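Local coordinates for erythrocyte membrane protein 1 (Plasmodium falciparum, PDB 6S8T), which is a parasite surface adhesin, represented here by its ICAM-1-binding DBLbeta domain, which probably attaches infected erythrocytes to receptors on host cells, at residues 356-361 with 434-439; 400-405 with 410-415. All coordinates share one frame; numbering follows the deposited sequence.

Interaction 1 of 2, residues 356-361 with 434-439; sequences KQWNKI and TQFCKN
Phe436 meets the indole of Trp358 edge-on, its CD2 lying over the outer rim of the six-membered ring. The planes stand at 68° and the ring centroids are 5.3 Å apart, which defines a T-shaped pair with tryptophan giving the face and phenylalanine the edge. Phe436 CD2 lies 4.0 Å from both CZ2 and CH2 of Trp358, an ordinary van der Waals distance. Trp358 reaches across because its CG is anti to the backbone N (chi1 172°), which carries the indole from the helix toward the loop.

No direct hydrogen bond joins the two segments: Trp358 NE1 and Phe436 O are 3.8 Å apart. A water bridges them instead, lying at the indole edge in the ring plane. It accepts from Trp358 NE1 at 3.0 Å and donates to Phe436 O at 2.6 Å, so both polar atoms have a partner.

A side-chain bond spans Phe436 within the loop: Gln435 NE2 donates to Cys437 O at 2.9 Å, a bent bond (137° at the hydrogen) that approaches from above the carbonyl plane. Cys437 is further anchored by its disulfide to Cys2. From outside the two segments, His422 NE2 hydrogen-bonds Phe436 N, the Phe455 ring meets that of Trp358, and Ala302 and Cys306 of helix 293-319 touch Phe436.

The contact thus fastens the irregular loop after helix 417-424 to the long helix 335-372 of this DBL domain. Two buried rings supply the apolar part, while the water lets the indole N-H and a loop carbonyl be satisfied without meeting directly.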
# COMPACT_ATOMS: atom_id res chain seq x y z
N LYS A 356 7.61 10.62 -15.28
CA LYS A 356 7.89 9.41 -16.05
C LYS A 356 7.29 8.18 -15.38
O LYS A 356 6.81 7.27 -16.06
CB LYS A 356 9.40 9.23 -16.23
CG LYS A 356 10.02 10.22 -17.21
CD LYS A 356 11.45 9.83 -17.55
CE LYS A 356 12.02 10.72 -18.65
NZ LYS A 356 13.40 10.30 -19.03
N GLN A 357 7.29 8.14 -14.05
CA GLN A 357 6.66 7.03 -13.34
C GLN A 357 5.15 7.02 -13.55
O GLN A 357 4.55 5.96 -13.76
CB GLN A 357 7.01 7.08 -11.85
CG GLN A 357 8.52 7.07 -11.57
CD GLN A 357 8.86 6.90 -10.09
OE1 GLN A 357 8.08 7.26 -9.21
NE2 GLN A 357 10.04 6.34 -9.82
N TRP A 358 4.52 8.20 -13.51
CA TRP A 358 3.07 8.28 -13.66
C TRP A 358 2.61 7.82 -15.05
O TRP A 358 1.55 7.21 -15.17
CB TRP A 358 2.59 9.70 -13.38
CG TRP A 358 1.14 9.95 -13.70
CD1 TRP A 358 0.64 10.65 -14.76
CD2 TRP A 358 0.00 9.50 -12.95
NE1 TRP A 358 -0.73 10.66 -14.72
CE2 TRP A 358 -1.15 9.97 -13.62
CE3 TRP A 358 -0.16 8.75 -11.78
CZ2 TRP A 358 -2.44 9.71 -13.15
CZ3 TRP A 358 -1.44 8.50 -11.32
CH2 TRP A 358 -2.56 8.98 -12.00
N ASN A 359 3.41 8.09 -16.09
CA ASN A 359 3.02 7.68 -17.43
C ASN A 359 2.97 6.16 -17.57
O ASN A 359 2.11 5.62 -18.27
CB ASN A 359 3.98 8.28 -18.46
CG ASN A 359 3.68 9.73 -18.76
OD1 ASN A 359 2.54 10.18 -18.64
ND2 ASN A 359 4.71 10.48 -19.15
N LYS A 360 3.88 5.45 -16.90
CA LYS A 360 3.82 3.99 -16.92
C LYS A 360 2.67 3.48 -16.07
O LYS A 360 2.03 2.48 -16.43
CB LYS A 360 5.15 3.40 -16.45
CG LYS A 360 6.31 3.67 -17.38
CD LYS A 360 7.57 2.96 -16.90
CE LYS A 360 8.74 3.23 -17.82
NZ LYS A 360 9.99 2.59 -17.33
N ILE A 361 2.38 4.14 -14.95
CA ILE A 361 1.31 3.70 -14.06
C ILE A 361 -0.05 3.86 -14.75
O ILE A 361 -0.88 2.94 -14.74
CB ILE A 361 1.35 4.47 -12.73
CG1 ILE A 361 2.60 4.09 -11.93
CG2 ILE A 361 0.08 4.23 -11.92
CD1 ILE A 361 2.74 4.85 -10.63
N THR A 434 -2.89 20.64 -9.27
CA THR A 434 -3.70 19.63 -8.61
C THR A 434 -4.40 18.67 -9.56
O THR A 434 -4.87 17.62 -9.10
CB THR A 434 -4.76 20.30 -7.73
OG1 THR A 434 -5.65 21.07 -8.55
CG2 THR A 434 -4.10 21.22 -6.71
N GLN A 435 -4.49 18.98 -10.85
CA GLN A 435 -5.23 18.15 -11.80
C GLN A 435 -4.29 17.12 -12.41
O GLN A 435 -3.31 17.47 -13.07
CB GLN A 435 -5.85 19.03 -12.89
CG GLN A 435 -6.68 18.26 -13.90
CD GLN A 435 -7.38 19.18 -14.89
OE1 GLN A 435 -7.93 20.21 -14.51
NE2 GLN A 435 -7.35 18.81 -16.16
N PHE A 436 -4.60 15.84 -12.20
CA PHE A 436 -3.75 14.75 -12.67
C PHE A 436 -3.97 14.39 -14.13
O PHE A 436 -3.22 13.56 -14.67
CB PHE A 436 -3.94 13.51 -11.78
CG PHE A 436 -3.09 13.50 -10.54
CD1 PHE A 436 -3.36 14.36 -9.49
CD2 PHE A 436 -2.01 12.64 -10.43
CE1 PHE A 436 -2.57 14.37 -8.36
CE2 PHE A 436 -1.22 12.63 -9.30
CZ PHE A 436 -1.50 13.50 -8.26
N CYS A 437 -4.98 14.96 -14.79
CA CYS A 437 -5.17 14.79 -16.22
C CYS A 437 -4.82 16.08 -16.95
O CYS A 437 -4.94 17.18 -16.40
CB CYS A 437 -6.62 14.39 -16.55
SG CYS A 437 -7.87 15.56 -15.97
N LYS A 438 -4.38 15.93 -18.20
CA LYS A 438 -3.97 17.08 -19.01
C LYS A 438 -5.17 17.91 -19.44
O LYS A 438 -5.36 19.03 -18.95
CB LYS A 438 -3.17 16.61 -20.23
CG LYS A 438 -1.88 15.89 -19.89
CD LYS A 438 -1.16 15.40 -21.14
CE LYS A 438 0.14 14.69 -20.77
NZ LYS A 438 0.86 14.16 -21.96
N ASN A 439 -5.98 17.37 -20.35
CA ASN A 439 -7.16 18.06 -20.85
C ASN A 439 -8.41 17.57 -20.11
O ASN A 439 -8.40 16.55 -19.42
CB ASN A 439 -7.31 17.84 -22.36
CG ASN A 439 -6.36 18.69 -23.17
OD1 ASN A 439 -6.18 19.88 -22.88
ND2 ASN A 439 -5.76 18.10 -24.19
O HOH W 1 -2.70 11.89 -16.55

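Interaction 2 of 2, residues 400-405 with 410-415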
# COMPACT_ATOMS: atom_id res chain seq x y z
N LYS A 400 -19.74 -2.91 -13.92
CA LYS A 400 -21.12 -3.39 -13.83
C LYS A 400 -21.99 -2.42 -13.03
O LYS A 400 -23.16 -2.20 -13.38
CB LYS A 400 -21.12 -4.78 -13.19
CG LYS A 400 -22.49 -5.39 -12.96
CD LYS A 400 -22.33 -6.78 -12.37
CE LYS A 400 -23.67 -7.40 -12.06
NZ LYS A 400 -23.56 -8.79 -11.52
N VAL A 401 -21.45 -1.83 -11.97
CA VAL A 401 -22.22 -0.88 -11.17
C VAL A 401 -22.40 0.44 -11.92
O VAL A 401 -23.50 1.01 -11.94
CB VAL A 401 -21.55 -0.65 -9.80
CG1 VAL A 401 -22.15 0.56 -9.12
CG2 VAL A 401 -21.69 -1.89 -8.92
N THR A 402 -21.33 0.94 -12.54
CA THR A 402 -21.39 2.24 -13.20
C THR A 402 -22.04 2.19 -14.58
O THR A 402 -22.30 3.26 -15.15
CB THR A 402 -19.98 2.83 -13.35
OG1 THR A 402 -19.20 1.99 -14.21
CG2 THR A 402 -19.30 2.93 -11.99
N GLY A 403 -22.28 1.01 -15.12
CA GLY A 403 -22.85 0.88 -16.45
C GLY A 403 -21.87 1.07 -17.59
O GLY A 403 -22.27 0.92 -18.75
N ASP A 404 -20.61 1.39 -17.31
CA ASP A 404 -19.59 1.60 -18.34
C ASP A 404 -19.06 0.24 -18.77
O ASP A 404 -18.04 -0.25 -18.27
CB ASP A 404 -18.49 2.51 -17.82
CG ASP A 404 -17.23 2.47 -18.67
OD1 ASP A 404 -17.34 2.51 -19.91
OD2 ASP A 404 -16.12 2.42 -18.09
N THR A 405 -19.75 -0.39 -19.72
CA THR A 405 -19.42 -1.74 -20.14
C THR A 405 -19.08 -1.88 -21.62
O THR A 405 -18.79 -2.99 -22.07
CB THR A 405 -20.57 -2.70 -19.80
OG1 THR A 405 -21.76 -2.29 -20.49
CG2 THR A 405 -20.84 -2.70 -18.30
N THR A 410 -17.77 7.26 -22.00
CA THR A 410 -16.86 8.17 -21.32
C THR A 410 -17.57 8.90 -20.18
O THR A 410 -17.20 10.01 -19.81
CB THR A 410 -16.25 9.17 -22.30
OG1 THR A 410 -17.29 9.85 -23.01
CG2 THR A 410 -15.35 8.46 -23.30
N THR A 411 -18.61 8.28 -19.63
CA THR A 411 -19.43 8.88 -18.59
C THR A 411 -18.95 8.58 -17.18
O THR A 411 -19.51 9.13 -16.22
CB THR A 411 -20.89 8.42 -18.73
OG1 THR A 411 -21.66 8.93 -17.63
CG2 THR A 411 -20.96 6.90 -18.73
N SER A 412 -17.93 7.74 -17.02
CA SER A 412 -17.43 7.37 -15.71
C SER A 412 -16.00 7.85 -15.54
O SER A 412 -15.17 7.64 -16.43
CB SER A 412 -17.49 5.84 -15.51
OG SER A 412 -16.84 5.46 -14.31
N PRO A 413 -15.67 8.49 -14.41
CA PRO A 413 -14.27 8.89 -14.19
C PRO A 413 -13.33 7.72 -13.94
O PRO A 413 -12.11 7.89 -14.08
CB PRO A 413 -14.36 9.80 -12.95
CG PRO A 413 -15.58 9.32 -12.24
CD PRO A 413 -16.55 8.92 -13.32
N TYR A 414 -13.85 6.54 -13.59
CA TYR A 414 -12.98 5.40 -13.29
C TYR A 414 -12.32 4.79 -14.52
O TYR A 414 -11.58 3.81 -14.38
CB TYR A 414 -13.77 4.33 -12.54
CG TYR A 414 -14.16 4.74 -11.14
CD1 TYR A 414 -13.27 4.60 -10.08
CD2 TYR A 414 -15.42 5.27 -10.87
CE1 TYR A 414 -13.62 4.98 -8.80
CE2 TYR A 414 -15.77 5.64 -9.59
CZ TYR A 414 -14.86 5.50 -8.56
OH TYR A 414 -15.20 5.87 -7.28
N SER A 415 -12.55 5.33 -15.72
CA SER A 415 -11.93 4.77 -16.91
C SER A 415 -10.48 5.21 -17.09
O SER A 415 -9.82 4.71 -18.02
CB SER A 415 -12.75 5.14 -18.15
OG SER A 415 -12.88 6.55 -18.27
O HOH W 2 -16.56 2.82 -14.27
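Ser412 OG is gripped from two directions: the backbone N of Tyr414 donates to it at 3.3 Å, and a water lies 2.7 Å from it. The first bond, 150° at the hydrogen, closes an ST turn at the start of the 3-10 segment 413-415. The same water is 2.8 Å from Thr402 OG1, linking two hydroxyls that are themselves 4.2 Å apart.

Thr402 OG1 also bonds Leu398 O in its own helix and weakly receives the backbone N of Asp404, at 3.5 Å. With chi1 at 64°, OG1 sits between the backbone N and the carbonyl carbon, close to both its helical partner and the water. Gly403, with positive phi, is the first residue past the helix, and Asp404 centres an inverse gamma turn.

Apolar contact is slight, with Asp404 CB 4.2 Å from Ser412 CB. The Asp404 carboxylate has its strongest partner elsewhere, a salt bridge from OD1 to Lys373. Within 410-415, Ser415 OG donates to Ser412 O at 3.1 Å, nearly in line with the carbonyl.

No direct hydrogen bond crosses between the segments, so the polar link between the end of helix 388-402 and the loop leading to helix 417-424 depends on this water, while bonds within each segment help orient the two hydroxyls toward it.

How the interactions relate
The centres of interactions 1 and 2 are 20 Å apart and their nearest atoms about 9 Å apart, without touching. Along the chain, helix 335-372 supplies the first half of interaction 1; helix 388-402 and the turn of interaction 2 follow, then helix 417-424, and finally the loop 434-439. Helix 335-372 also relates them: it carries Trp358, while Tyr365, farther along it, hydrogen-bonds through OH to Tyr414 O of interaction 2. Helix 417-424 likewise borders both, touching Trp358, Phe436, Pro413 and Tyr414. In this DBLbeta domain the chain thus returns to helix 335-372: interaction 1 closes that return, and interaction 2 sets the turn between helices 388-402 and 417-424.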